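Local coordinates for protein aspergillopepsin II heavy chain (Aspergillus niger var. macrosporus, PDB 1Y43) that forms the heavy chain of an acid endopeptidase of the G1 family, which probably cuts proteins by a glutamic-peptidase mechanism, at residues E3-G15 with I22-G34. Numbering follows the deposited sequence.
Sequences EEYCASAWVGIDG and ILQTGVDFCYEDG. With SO4 (sulfate ion), chain D.
W10 and Q24 both put CG between their own backbone N and carbonyl carbon (chi1 52° and 51°), and that swings indole and amide together on one face of an antiparallel hairpin. The Q24 chain then runs extended, setting OE1 over the centre of the ring, 3.6 Å from W10 CD2, with the amide plane nearly upright on the indole. W10 NE1 bonds outward to E110 on strand 104-114. Next along, the backbones come close at the non-hydrogen-bonded pair G26-W10, with W10 CB 3.8 Å from G26 CA. C6 and C30 each turn SG anti to their own carbonyl carbon and close a disulfide across another such pair, SG to SG 2.0 Å. The other face carries F29, whose ring lies over the partner strand: CE2 reaches A7 CB at 3.5 Å, and A9 CB meets the ring edge. Ten backbone hydrogen bonds join strands 4-13 and 22-32. At the open end Y31 OH donates to O1 of a sulfate, probably from the crystallisation liquor (2.7 Å), and accepts from G34 N. Covalent at C6-C30 and hydrogen-bonded at every second pair, the hairpin is locked in register within this concanavalin-like fold, while Q24 OE1 on the indole pi face is probably mainly packing, with slight attraction.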
loop_
_atom_site.group_PDB
_atom_site.type_symbol
_atom_site.label_atom_id
_atom_site.label_comp_id
_atom_site.label_asym_id
_atom_site.label_seq_id
_atom_site.Cartn_x
_atom_site.Cartn_y
_atom_site.Cartn_z
ATOM N N GLU B 3 -2.361 20.886 13.288
ATOM C CA GLU B 3 -1.429 20.018 12.502
ATOM C C GLU B 3 -2.193 18.826 11.923
ATOM O O GLU B 3 -3.120 18.324 12.547
ATOM C CB GLU B 3 -0.293 19.530 13.402
ATOM C CG GLU B 3 0.829 18.819 12.668
ATOM C CD GLU B 3 2.013 18.539 13.574
ATOM O OE1 GLU B 3 2.363 19.407 14.411
ATOM O OE2 GLU B 3 2.606 17.447 13.451
ATOM N N GLU B 4 -1.816 18.392 10.728
ATOM C CA GLU B 4 -2.489 17.263 10.096
ATOM C C GLU B 4 -1.578 16.047 10.063
ATOM O O GLU B 4 -0.403 16.154 9.724
ATOM C CB GLU B 4 -2.926 17.607 8.673
ATOM C CG GLU B 4 -3.738 16.505 8.032
ATOM C CD GLU B 4 -4.401 16.918 6.737
ATOM O OE1 GLU B 4 -4.303 18.100 6.319
ATOM O OE2 GLU B 4 -5.036 16.039 6.130
ATOM N N TYR B 5 -2.138 14.898 10.405
ATOM C CA TYR B 5 -1.399 13.647 10.433
ATOM C C TYR B 5 -2.017 12.691 9.438
ATOM O O TYR B 5 -3.236 12.576 9.394
ATOM C CB TYR B 5 -1.526 13.020 11.815
ATOM C CG TYR B 5 -1.013 13.892 12.909
ATOM C CD1 TYR B 5 -1.813 14.885 13.464
ATOM C CD2 TYR B 5 0.281 13.739 13.381
ATOM C CE1 TYR B 5 -1.331 15.709 14.468
ATOM C CE2 TYR B 5 0.780 14.553 14.385
ATOM C CZ TYR B 5 -0.029 15.535 14.923
ATOM O OH TYR B 5 0.489 16.351 15.907
ATOM N N CYS B 6 -1.190 11.977 8.681
ATOM C CA CYS B 6 -1.711 11.019 7.700
ATOM C C CYS B 6 -0.880 9.746 7.671
ATOM O O CYS B 6 0.221 9.678 8.225
ATOM C CB CYS B 6 -1.663 11.604 6.279
ATOM S SG CYS B 6 -2.541 13.170 5.973
ATOM N N ALA B 7 -1.406 8.759 6.950
ATOM C CA ALA B 7 -0.741 7.482 6.724
ATOM C C ALA B 7 -1.425 6.904 5.484
ATOM O O ALA B 7 -2.475 7.391 5.080
ATOM C CB ALA B 7 -0.923 6.560 7.926
ATOM N N SER B 8 -0.799 5.936 4.836
ATOM C CA SER B 8 -1.403 5.313 3.668
ATOM C C SER B 8 -1.198 3.794 3.758
ATOM O O SER B 8 -0.257 3.321 4.411
ATOM C CB SER B 8 -0.760 5.852 2.384
ATOM O OG SER B 8 0.584 5.404 2.273
ATOM N N ALA B 9 -2.075 3.042 3.114
ATOM C CA ALA B 9 -1.954 1.590 3.075
ATOM C C ALA B 9 -2.140 1.246 1.606
ATOM O O ALA B 9 -3.087 1.721 0.964
ATOM C CB ALA B 9 -3.042 0.928 3.905
ATOM N N TRP B 10 -1.256 0.417 1.074
ATOM C CA TRP B 10 -1.336 0.045 -0.327
ATOM C C TRP B 10 -0.674 -1.297 -0.626
ATOM O O TRP B 10 0.022 -1.854 0.218
ATOM C CB TRP B 10 -0.668 1.144 -1.179
ATOM C CG TRP B 10 0.719 1.528 -0.749
ATOM C CD1 TRP B 10 1.064 2.512 0.144
ATOM C CD2 TRP B 10 1.955 0.988 -1.243
ATOM N NE1 TRP B 10 2.428 2.621 0.221
ATOM C CE2 TRP B 10 3.000 1.698 -0.618
ATOM C CE3 TRP B 10 2.273 -0.024 -2.158
ATOM C CZ2 TRP B 10 4.351 1.433 -0.883
ATOM C CZ3 TRP B 10 3.624 -0.287 -2.420
ATOM C CH2 TRP B 10 4.641 0.440 -1.784
ATOM N N VAL B 11 -0.965 -1.840 -1.808
ATOM C CA VAL B 11 -0.303 -3.054 -2.272
ATOM C C VAL B 11 0.395 -2.630 -3.558
ATOM O O VAL B 11 -0.048 -1.691 -4.256
ATOM C CB VAL B 11 -1.273 -4.240 -2.566
ATOM C CG1 VAL B 11 -1.947 -4.683 -1.297
ATOM C CG2 VAL B 11 -2.274 -3.876 -3.656
ATOM N N GLY B 12 1.497 -3.285 -3.865
ATOM C CA GLY B 12 2.207 -2.914 -5.066
ATOM C C GLY B 12 3.250 -3.900 -5.528
ATOM O O GLY B 12 3.523 -4.909 -4.866
ATOM N N ILE B 13 3.746 -3.638 -6.731
ATOM C CA ILE B 13 4.799 -4.421 -7.357
ATOM C C ILE B 13 6.005 -3.482 -7.531
ATOM O O ILE B 13 5.860 -2.351 -8.011
ATOM C CB ILE B 13 4.352 -4.942 -8.745
ATOM C CG1 ILE B 13 3.196 -5.940 -8.566
ATOM C CG2 ILE B 13 5.529 -5.595 -9.484
ATOM C CD1 ILE B 13 2.594 -6.452 -9.875
ATOM N N ASP B 14 7.165 -3.955 -7.077
ATOM C CA ASP B 14 8.437 -3.250 -7.179
ATOM C C ASP B 14 8.619 -2.038 -6.284
ATOM O O ASP B 14 7.776 -1.760 -5.429
ATOM C CB ASP B 14 8.760 -2.949 -8.647
ATOM C CG ASP B 14 8.971 -4.225 -9.457
ATOM O OD1 ASP B 14 9.457 -5.216 -8.882
ATOM O OD2 ASP B 14 8.643 -4.239 -10.659
ATOM N N GLY B 15 9.780 -1.408 -6.389
ATOM C CA GLY B 15 10.062 -0.245 -5.569
ATOM C C GLY B 15 11.069 -0.466 -4.449
ATOM O O GLY B 15 11.578 0.507 -3.900
ATOM N N ILE B 22 7.110 1.532 -9.768
ATOM C CA ILE B 22 6.275 0.959 -8.731
ATOM C C ILE B 22 4.847 1.067 -9.227
ATOM O O ILE B 22 4.401 2.153 -9.609
ATOM C CB ILE B 22 6.284 1.712 -7.384
ATOM C CG1 ILE B 22 7.697 2.048 -6.924
ATOM C CG2 ILE B 22 5.583 0.847 -6.328
ATOM C CD1 ILE B 22 7.751 2.720 -5.565
ATOM N N LEU B 23 4.158 -0.066 -9.294
ATOM C CA LEU B 23 2.751 -0.093 -9.678
ATOM C C LEU B 23 2.062 -0.283 -8.317
ATOM O O LEU B 23 2.224 -1.332 -7.670
ATOM C CB LEU B 23 2.451 -1.269 -10.618
ATOM C CG LEU B 23 0.975 -1.647 -10.808
ATOM C CD1 LEU B 23 0.129 -0.448 -11.250
ATOM C CD2 LEU B 23 0.870 -2.773 -11.814
ATOM N N GLN B 24 1.275 0.705 -7.891
ATOM C CA GLN B 24 0.656 0.631 -6.570
ATOM C C GLN B 24 -0.698 1.314 -6.515
ATOM O O GLN B 24 -1.025 2.161 -7.349
ATOM C CB GLN B 24 1.576 1.307 -5.553
ATOM C CG GLN B 24 1.997 2.699 -6.006
ATOM C CD GLN B 24 3.027 3.366 -5.106
ATOM O OE1 GLN B 24 3.254 2.975 -3.958
ATOM N NE2 GLN B 24 3.603 4.411 -5.647
ATOM N N THR B 25 -1.510 0.890 -5.559
ATOM C CA THR B 25 -2.832 1.466 -5.380
ATOM C C THR B 25 -3.190 1.319 -3.912
ATOM O O THR B 25 -2.812 0.331 -3.261
ATOM C CB THR B 25 -3.888 0.812 -6.298
ATOM O OG1 THR B 25 -5.045 1.659 -6.363
ATOM C CG2 THR B 25 -4.318 -0.569 -5.772
ATOM N N GLY B 26 -3.881 2.314 -3.369
ATOM C CA GLY B 26 -4.238 2.249 -1.971
ATOM C C GLY B 26 -5.133 3.368 -1.499
ATOM O O GLY B 26 -5.783 4.051 -2.291
ATOM N N VAL B 27 -5.107 3.581 -0.189
ATOM C CA VAL B 27 -5.949 4.568 0.457
ATOM C C VAL B 27 -5.152 5.397 1.451
ATOM O O VAL B 27 -4.253 4.873 2.114
ATOM C CB VAL B 27 -7.061 3.837 1.253
ATOM C CG1 VAL B 27 -7.861 4.822 2.082
ATOM C CG2 VAL B 27 -7.975 3.062 0.302
ATOM N N ASP B 28 -5.430 6.700 1.491
ATOM C CA ASP B 28 -4.796 7.614 2.448
ATOM C C ASP B 28 -5.807 7.890 3.550
ATOM O O ASP B 28 -7.013 7.940 3.287
ATOM C CB ASP B 28 -4.485 8.976 1.813
ATOM C CG ASP B 28 -3.237 8.971 0.950
ATOM O OD1 ASP B 28 -2.513 7.977 0.912
ATOM O OD2 ASP B 28 -2.970 10.000 0.309
ATOM N N PHE B 29 -5.338 7.994 4.784
ATOM C CA PHE B 29 -6.224 8.347 5.898
ATOM C C PHE B 29 -5.566 9.494 6.633
ATOM O O PHE B 29 -4.406 9.393 7.017
ATOM C CB PHE B 29 -6.501 7.200 6.896
ATOM C CG PHE B 29 -5.676 5.970 6.690
ATOM C CD1 PHE B 29 -6.091 4.990 5.796
ATOM C CD2 PHE B 29 -4.510 5.766 7.430
ATOM C CE1 PHE B 29 -5.359 3.813 5.635
ATOM C CE2 PHE B 29 -3.761 4.597 7.285
ATOM C CZ PHE B 29 -4.189 3.619 6.385
ATOM N N CYS B 30 -6.282 10.604 6.758
ATOM C CA CYS B 30 -5.759 11.778 7.440
ATOM C C CYS B 30 -6.650 12.275 8.558
ATOM O O CYS B 30 -7.873 12.146 8.496
ATOM C CB CYS B 30 -5.533 12.912 6.458
ATOM S SG CYS B 30 -4.304 12.585 5.163
ATOM N N TYR B 31 -6.011 12.866 9.561
ATOM C CA TYR B 31 -6.675 13.417 10.720
ATOM C C TYR B 31 -6.215 14.855 10.939
ATOM O O TYR B 31 -5.018 15.153 10.863
ATOM C CB TYR B 31 -6.316 12.616 11.972
ATOM C CG TYR B 31 -6.801 13.309 13.221
ATOM C CD1 TYR B 31 -8.149 13.288 13.557
ATOM C CD2 TYR B 31 -5.939 14.085 14.000
ATOM C CE1 TYR B 31 -8.635 14.023 14.631
ATOM C CE2 TYR B 31 -6.423 14.834 15.087
ATOM C CZ TYR B 31 -7.772 14.793 15.387
ATOM O OH TYR B 31 -8.292 15.524 16.435
ATOM N N GLU B 32 -7.162 15.723 11.269
ATOM C CA GLU B 32 -6.850 17.107 11.555
ATOM C C GLU B 32 -7.983 17.721 12.364
ATOM O O GLU B 32 -9.122 17.718 11.927
ATOM C CB GLU B 32 -6.663 17.894 10.259
ATOM C CG GLU B 32 -6.117 19.277 10.487
ATOM C CD GLU B 32 -6.739 20.304 9.573
ATOM O OE1 GLU B 32 -6.686 20.110 8.335
ATOM O OE2 GLU B 32 -7.275 21.314 10.094
ATOM N N ASP B 33 -7.663 18.186 13.567
ATOM C CA ASP B 33 -8.611 18.846 14.463
ATOM C C ASP B 33 -10.046 18.298 14.497
ATOM O O ASP B 33 -11.000 18.959 14.061
ATOM C CB ASP B 33 -8.613 20.362 14.200
ATOM C CG ASP B 33 -9.463 21.143 15.214
ATOM O OD1 ASP B 33 -9.322 20.904 16.444
ATOM O OD2 ASP B 33 -10.280 21.972 14.752
ATOM N N GLY B 34 -10.170 17.077 15.014
ATOM C CA GLY B 34 -11.459 16.415 15.158
ATOM C C GLY B 34 -12.150 15.938 13.898
ATOM O O GLY B 34 -13.292 15.504 13.970
HETATM S S SO4 D . -4.755 17.340 17.744
HETATM O O1 SO4 D . -6.183 16.896 17.510
HETATM O O2 SO4 D . -4.638 18.834 17.553
HETATM O O3 SO4 D . -4.357 16.966 19.148
HETATM O O4 SO4 D . -3.847 16.666 16.745
HETATM O O HOH W 1 -5.069 18.405 14.286
#